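Local coordinates for protein phosphatase 2C (Toxoplasma gondii, PDB 3D8K) that probably removes phosphate from phosphoserine and phosphothreonine residues of proteins as a manganese-dependent phosphatase of the PP2C family, at residues Lys117-Val129 with Pro146-Asp158. Residues are numbered along the deposited sequence; the frame is centred on the assembly and turned at random.
Sequences KPTEARVVGRQIV and PLMPVVAMNFRRD
V123 and V151 face each other as a hydrogen-bonded pair where strands 120-124 and 150-154 run antiparallel. V123 N reaches V151 O at 2.8 Å and V151 N reaches V123 O at 2.9 Å, both nearly straight. A121 and M153 repeat the exchange two residues along the pair, toward the start of strand 120-124, with an N-H...O angle of 140° for M153 N to A121 O. Beyond the strand, F155 N gives a weak bond to T119 O.

Apolar side chains meet on both faces of the sheet. On the face of V123 and M153, V123 CG2 lies 4.1 Å from M153 CB. M153, a selenomethionine, has CG anti to its backbone N (chi1 168°), which sets CG above one face of the F155 ring, toward its rim. F155, with CG beside its own backbone N (chi1 -63°), turns its ring so that its edge meets the T119-E120 backbone, E120 CA lying 3.7 Å from F155 CD2. P118 CG packs at 3.7 Å against F155 CB, two rigid apolar groups crossing nearly at right angles. On the other face, shared with E120, R122 and N154, V150 CG2 meets V129 CG2 at 4.1 Å; branched valines suit extended strands.

At the outer end of the strand pair, R156 lies side by side with T119 and also packs on E83 of the second subunit, whose E84 forms a salt bridge with K117.

Strands 127-129, 120-124 and 150-154 form a small three-stranded sheet at the surface. Backbone hydrogen bonding of I128 with T256 ties it to strand 253-259, where F155 packs edge-to-face on F258, and F155 also touches I165 of strand 165-173.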
loop_
_atom_site.group_PDB
_atom_site.type_symbol
_atom_site.label_atom_id
_atom_site.label_comp_id
_atom_site.label_asym_id
_atom_site.label_seq_id
_atom_site.Cartn_x
_atom_site.Cartn_y
_atom_site.Cartn_z
ATOM N N LYS C 117 -13.636 10.659 -19.312
ATOM C CA LYS C 117 -14.942 10.688 -19.957
ATOM C C LYS C 117 -15.886 11.813 -19.527
ATOM O O LYS C 117 -16.802 11.609 -18.731
ATOM C CB LYS C 117 -15.633 9.332 -19.782
ATOM C CG LYS C 117 -15.107 8.265 -20.719
ATOM C CD LYS C 117 -14.151 7.306 -20.032
ATOM C CE LYS C 117 -14.919 6.288 -19.184
ATOM N NZ LYS C 117 -14.106 5.116 -18.717
ATOM N N PRO C 118 -15.688 13.018 -20.076
ATOM C CA PRO C 118 -16.534 14.163 -19.738
ATOM C C PRO C 118 -17.957 13.990 -20.251
ATOM O O PRO C 118 -18.178 13.457 -21.339
ATOM C CB PRO C 118 -15.819 15.315 -20.411
ATOM C CG PRO C 118 -15.266 14.659 -21.635
ATOM C CD PRO C 118 -14.700 13.386 -21.103
ATOM N N THR C 119 -18.920 14.458 -19.465
ATOM C CA THR C 119 -20.338 14.355 -19.814
ATOM C C THR C 119 -20.867 15.604 -20.519
ATOM O O THR C 119 -20.829 15.690 -21.741
ATOM C CB THR C 119 -21.157 14.087 -18.556
ATOM O OG1 THR C 119 -20.874 15.093 -17.572
ATOM C CG2 THR C 119 -20.789 12.735 -17.987
ATOM N N GLU C 120 -21.363 16.572 -19.759
ATOM C CA GLU C 120 -21.867 17.785 -20.374
ATOM C C GLU C 120 -22.062 18.950 -19.412
ATOM O O GLU C 120 -22.108 18.770 -18.195
ATOM C CB GLU C 120 -23.170 17.487 -21.099
ATOM C CG GLU C 120 -24.143 16.657 -20.298
ATOM C CD GLU C 120 -25.445 16.396 -21.050
ATOM O OE1 GLU C 120 -26.265 15.606 -20.538
ATOM O OE2 GLU C 120 -25.655 16.975 -22.143
ATOM N N ALA C 121 -22.173 20.148 -19.978
ATOM C CA ALA C 121 -22.348 21.359 -19.197
ATOM C C ALA C 121 -22.883 22.495 -20.062
ATOM O O ALA C 121 -22.759 22.468 -21.281
ATOM C CB ALA C 121 -21.015 21.763 -18.578
ATOM N N ARG C 122 -23.499 23.490 -19.435
ATOM C CA ARG C 122 -23.999 24.622 -20.189
ATOM C C ARG C 122 -22.776 25.503 -20.231
ATOM O O ARG C 122 -22.187 25.792 -19.202
ATOM C CB ARG C 122 -25.171 25.270 -19.460
ATOM C CG ARG C 122 -26.283 24.267 -19.198
ATOM C CD ARG C 122 -27.514 24.906 -18.597
ATOM N NE ARG C 122 -28.057 24.110 -17.499
ATOM C CZ ARG C 122 -27.489 23.997 -16.300
ATOM N NH1 ARG C 122 -26.349 24.631 -16.029
ATOM N NH2 ARG C 122 -28.067 23.253 -15.364
ATOM N N VAL C 123 -22.384 25.909 -21.431
ATOM C CA VAL C 123 -21.164 26.682 -21.596
ATOM C C VAL C 123 -21.205 27.941 -22.448
ATOM O O VAL C 123 -21.879 28.001 -23.477
ATOM C CB VAL C 123 -20.049 25.779 -22.184
ATOM C CG1 VAL C 123 -18.749 26.555 -22.313
ATOM C CG2 VAL C 123 -19.868 24.554 -21.317
ATOM N N VAL C 124 -20.439 28.932 -22.001
ATOM C CA VAL C 124 -20.277 30.194 -22.698
ATOM C C VAL C 124 -18.840 30.189 -23.196
ATOM O O VAL C 124 -17.904 30.507 -22.444
ATOM C CB VAL C 124 -20.431 31.424 -21.776
ATOM C CG1 VAL C 124 -20.213 32.698 -22.583
ATOM C CG2 VAL C 124 -21.792 31.438 -21.143
ATOM N N GLY C 125 -18.682 29.821 -24.462
ATOM C CA GLY C 125 -17.369 29.786 -25.077
ATOM C C GLY C 125 -16.231 29.469 -24.133
ATOM O O GLY C 125 -15.448 30.359 -23.767
ATOM N N ARG C 126 -16.155 28.205 -23.728
ATOM C CA ARG C 126 -15.100 27.707 -22.841
ATOM C C ARG C 126 -15.392 27.788 -21.350
ATOM O O ARG C 126 -14.948 26.938 -20.593
ATOM C CB ARG C 126 -13.758 28.399 -23.135
ATOM C CG ARG C 126 -12.590 27.453 -23.412
ATOM C CD ARG C 126 -12.879 26.522 -24.574
ATOM N NE ARG C 126 -11.778 25.593 -24.818
ATOM C CZ ARG C 126 -10.794 25.807 -25.683
ATOM N NH1 ARG C 126 -10.768 26.920 -26.399
ATOM N NH2 ARG C 126 -9.834 24.910 -25.830
ATOM N N GLN C 127 -16.137 28.790 -20.911
ATOM C CA GLN C 127 -16.436 28.885 -19.492
ATOM C C GLN C 127 -17.624 28.011 -19.196
ATOM O O GLN C 127 -18.580 27.991 -19.940
ATOM C CB GLN C 127 -16.764 30.315 -19.081
ATOM C CG GLN C 127 -16.519 30.578 -17.584
ATOM C CD GLN C 127 -16.692 32.044 -17.179
ATOM O OE1 GLN C 127 -16.451 32.967 -17.970
ATOM N NE2 GLN C 127 -17.085 32.259 -15.934
ATOM N N ILE C 128 -17.561 27.273 -18.107
ATOM C CA ILE C 128 -18.667 26.418 -17.742
ATOM C C ILE C 128 -19.594 27.183 -16.805
ATOM O O ILE C 128 -19.182 27.639 -15.729
ATOM C CB ILE C 128 -18.146 25.135 -17.068
ATOM C CG1 ILE C 128 -17.344 24.326 -18.094
ATOM C CG2 ILE C 128 -19.299 24.337 -16.487
ATOM C CD1 ILE C 128 -16.684 23.109 -17.541
ATOM N N VAL C 129 -20.836 27.363 -17.235
ATOM C CA VAL C 129 -21.816 28.063 -16.414
ATOM C C VAL C 129 -22.253 27.099 -15.320
ATOM O O VAL C 129 -22.556 25.937 -15.581
ATOM C CB VAL C 129 -23.047 28.511 -17.248
ATOM C CG1 VAL C 129 -24.082 29.166 -16.346
ATOM C CG2 VAL C 129 -22.613 29.484 -18.332
ATOM N N PRO C 146 -16.738 40.268 -26.930
ATOM C CA PRO C 146 -17.957 39.995 -27.690
ATOM C C PRO C 146 -18.838 39.007 -26.945
ATOM O O PRO C 146 -18.385 37.926 -26.565
ATOM C CB PRO C 146 -17.423 39.421 -29.001
ATOM C CG PRO C 146 -16.072 40.069 -29.133
ATOM C CD PRO C 146 -15.541 39.955 -27.729
ATOM N N LEU C 147 -20.093 39.379 -26.733
ATOM C CA LEU C 147 -21.018 38.505 -26.033
ATOM C C LEU C 147 -21.168 37.213 -26.825
ATOM O O LEU C 147 -21.324 37.238 -28.041
ATOM C CB LEU C 147 -22.385 39.193 -25.891
ATOM C CG LEU C 147 -23.319 38.862 -24.713
ATOM C CD1 LEU C 147 -24.531 39.799 -24.742
ATOM C CD2 LEU C 147 -23.761 37.408 -24.777
HETATM N N MSE C 148 -21.079 36.082 -26.140
HETATM C CA MSE C 148 -21.270 34.794 -26.794
HETATM C C MSE C 148 -22.432 34.125 -26.062
HETATM O O MSE C 148 -22.631 34.344 -24.868
HETATM C CB MSE C 148 -20.000 33.940 -26.730
HETATM C CG MSE C 148 -18.913 34.364 -27.732
HETATM SE SE MSE C 148 -17.454 33.062 -27.904
HETATM C CE MSE C 148 -16.993 33.341 -29.768
ATOM N N PRO C 149 -23.225 33.317 -26.773
ATOM C CA PRO C 149 -24.381 32.623 -26.195
ATOM C C PRO C 149 -24.051 31.442 -25.291
ATOM O O PRO C 149 -22.925 30.938 -25.291
ATOM C CB PRO C 149 -25.155 32.185 -27.429
ATOM C CG PRO C 149 -24.026 31.821 -28.376
ATOM C CD PRO C 149 -23.069 32.984 -28.200
ATOM N N VAL C 150 -25.046 31.011 -24.525
ATOM C CA VAL C 150 -24.896 29.872 -23.636
ATOM C C VAL C 150 -25.380 28.650 -24.391
ATOM O O VAL C 150 -26.549 28.554 -24.757
ATOM C CB VAL C 150 -25.729 30.040 -22.348
ATOM C CG1 VAL C 150 -26.025 28.688 -21.725
ATOM C CG2 VAL C 150 -24.965 30.885 -21.360
ATOM N N VAL C 151 -24.478 27.709 -24.628
ATOM C CA VAL C 151 -24.842 26.510 -25.360
ATOM C C VAL C 151 -24.846 25.265 -24.508
ATOM O O VAL C 151 -24.096 25.158 -23.542
ATOM C CB VAL C 151 -23.887 26.272 -26.548
ATOM C CG1 VAL C 151 -22.451 26.543 -26.133
ATOM C CG2 VAL C 151 -24.019 24.836 -27.035
ATOM N N ALA C 152 -25.710 24.327 -24.879
ATOM C CA ALA C 152 -25.798 23.052 -24.188
ATOM C C ALA C 152 -24.754 22.155 -24.868
ATOM O O ALA C 152 -25.025 21.522 -25.891
ATOM C CB ALA C 152 -27.198 22.471 -24.338
HETATM N N MSE C 153 -23.556 22.144 -24.290
HETATM C CA MSE C 153 -22.417 21.382 -24.793
HETATM C C MSE C 153 -22.440 19.930 -24.349
HETATM O O MSE C 153 -22.546 19.640 -23.163
HETATM C CB MSE C 153 -21.123 22.053 -24.321
HETATM C CG MSE C 153 -19.862 21.250 -24.520
HETATM SE SE MSE C 153 -19.413 20.958 -26.367
HETATM C CE MSE C 153 -18.587 22.669 -26.711
ATOM N N ASN C 154 -22.351 19.016 -25.309
ATOM C CA ASN C 154 -22.344 17.591 -24.998
ATOM C C ASN C 154 -20.965 17.067 -25.363
ATOM O O ASN C 154 -20.707 16.771 -26.530
ATOM C CB ASN C 154 -23.397 16.842 -25.813
ATOM C CG ASN C 154 -23.556 15.400 -25.364
ATOM O OD1 ASN C 154 -22.601 14.781 -24.904
ATOM N ND2 ASN C 154 -24.761 14.854 -25.508
ATOM N N PHE C 155 -20.082 16.962 -24.374
ATOM C CA PHE C 155 -18.722 16.491 -24.607
ATOM C C PHE C 155 -18.705 15.073 -25.120
ATOM O O PHE C 155 -17.753 14.654 -25.761
ATOM C CB PHE C 155 -17.902 16.567 -23.323
ATOM C CG PHE C 155 -17.727 17.961 -22.801
ATOM C CD1 PHE C 155 -16.818 18.828 -23.389
ATOM C CD2 PHE C 155 -18.490 18.414 -21.732
ATOM C CE1 PHE C 155 -16.672 20.125 -22.926
ATOM C CE2 PHE C 155 -18.352 19.710 -21.260
ATOM C CZ PHE C 155 -17.439 20.569 -21.857
ATOM N N ARG C 156 -19.762 14.332 -24.833
ATOM C CA ARG C 156 -19.856 12.951 -25.270
ATOM C C ARG C 156 -19.885 12.892 -26.796
ATOM O O ARG C 156 -19.447 11.912 -27.392
ATOM C CB ARG C 156 -21.120 12.309 -24.683
ATOM C CG ARG C 156 -21.457 12.785 -23.257
ATOM C CD ARG C 156 -22.516 11.921 -22.573
ATOM N NE ARG C 156 -21.997 10.589 -22.258
ATOM C CZ ARG C 156 -20.967 10.362 -21.447
ATOM N NH1 ARG C 156 -20.344 11.379 -20.863
ATOM N NH2 ARG C 156 -20.548 9.121 -21.227
ATOM N N ARG C 157 -20.390 13.948 -27.423
ATOM C CA ARG C 157 -20.480 14.005 -28.877
ATOM C C ARG C 157 -19.627 15.135 -29.453
ATOM O O ARG C 157 -19.964 15.739 -30.476
ATOM C CB ARG C 157 -21.945 14.158 -29.310
ATOM C CG ARG C 157 -22.627 15.423 -28.810
ATOM C CD ARG C 157 -24.153 15.318 -28.888
ATOM N NE ARG C 157 -24.801 16.554 -28.443
ATOM C CZ ARG C 157 -26.073 16.647 -28.066
ATOM N NH1 ARG C 157 -26.858 15.575 -28.073
ATOM N NH2 ARG C 157 -26.560 17.815 -27.674
ATOM N N ASP C 158 -18.512 15.405 -28.780
ATOM C CA ASP C 158 -17.567 16.436 -29.202
ATOM C C ASP C 158 -16.320 15.714 -29.712
ATOM O O ASP C 158 -15.784 14.830 -29.039
ATOM C CB ASP C 158 -17.193 17.337 -28.018
ATOM C CG ASP C 158 -16.424 18.579 -28.442
ATOM O OD1 ASP C 158 -15.762 18.546 -29.506
ATOM O OD2 ASP C 158 -16.471 19.583 -27.702
#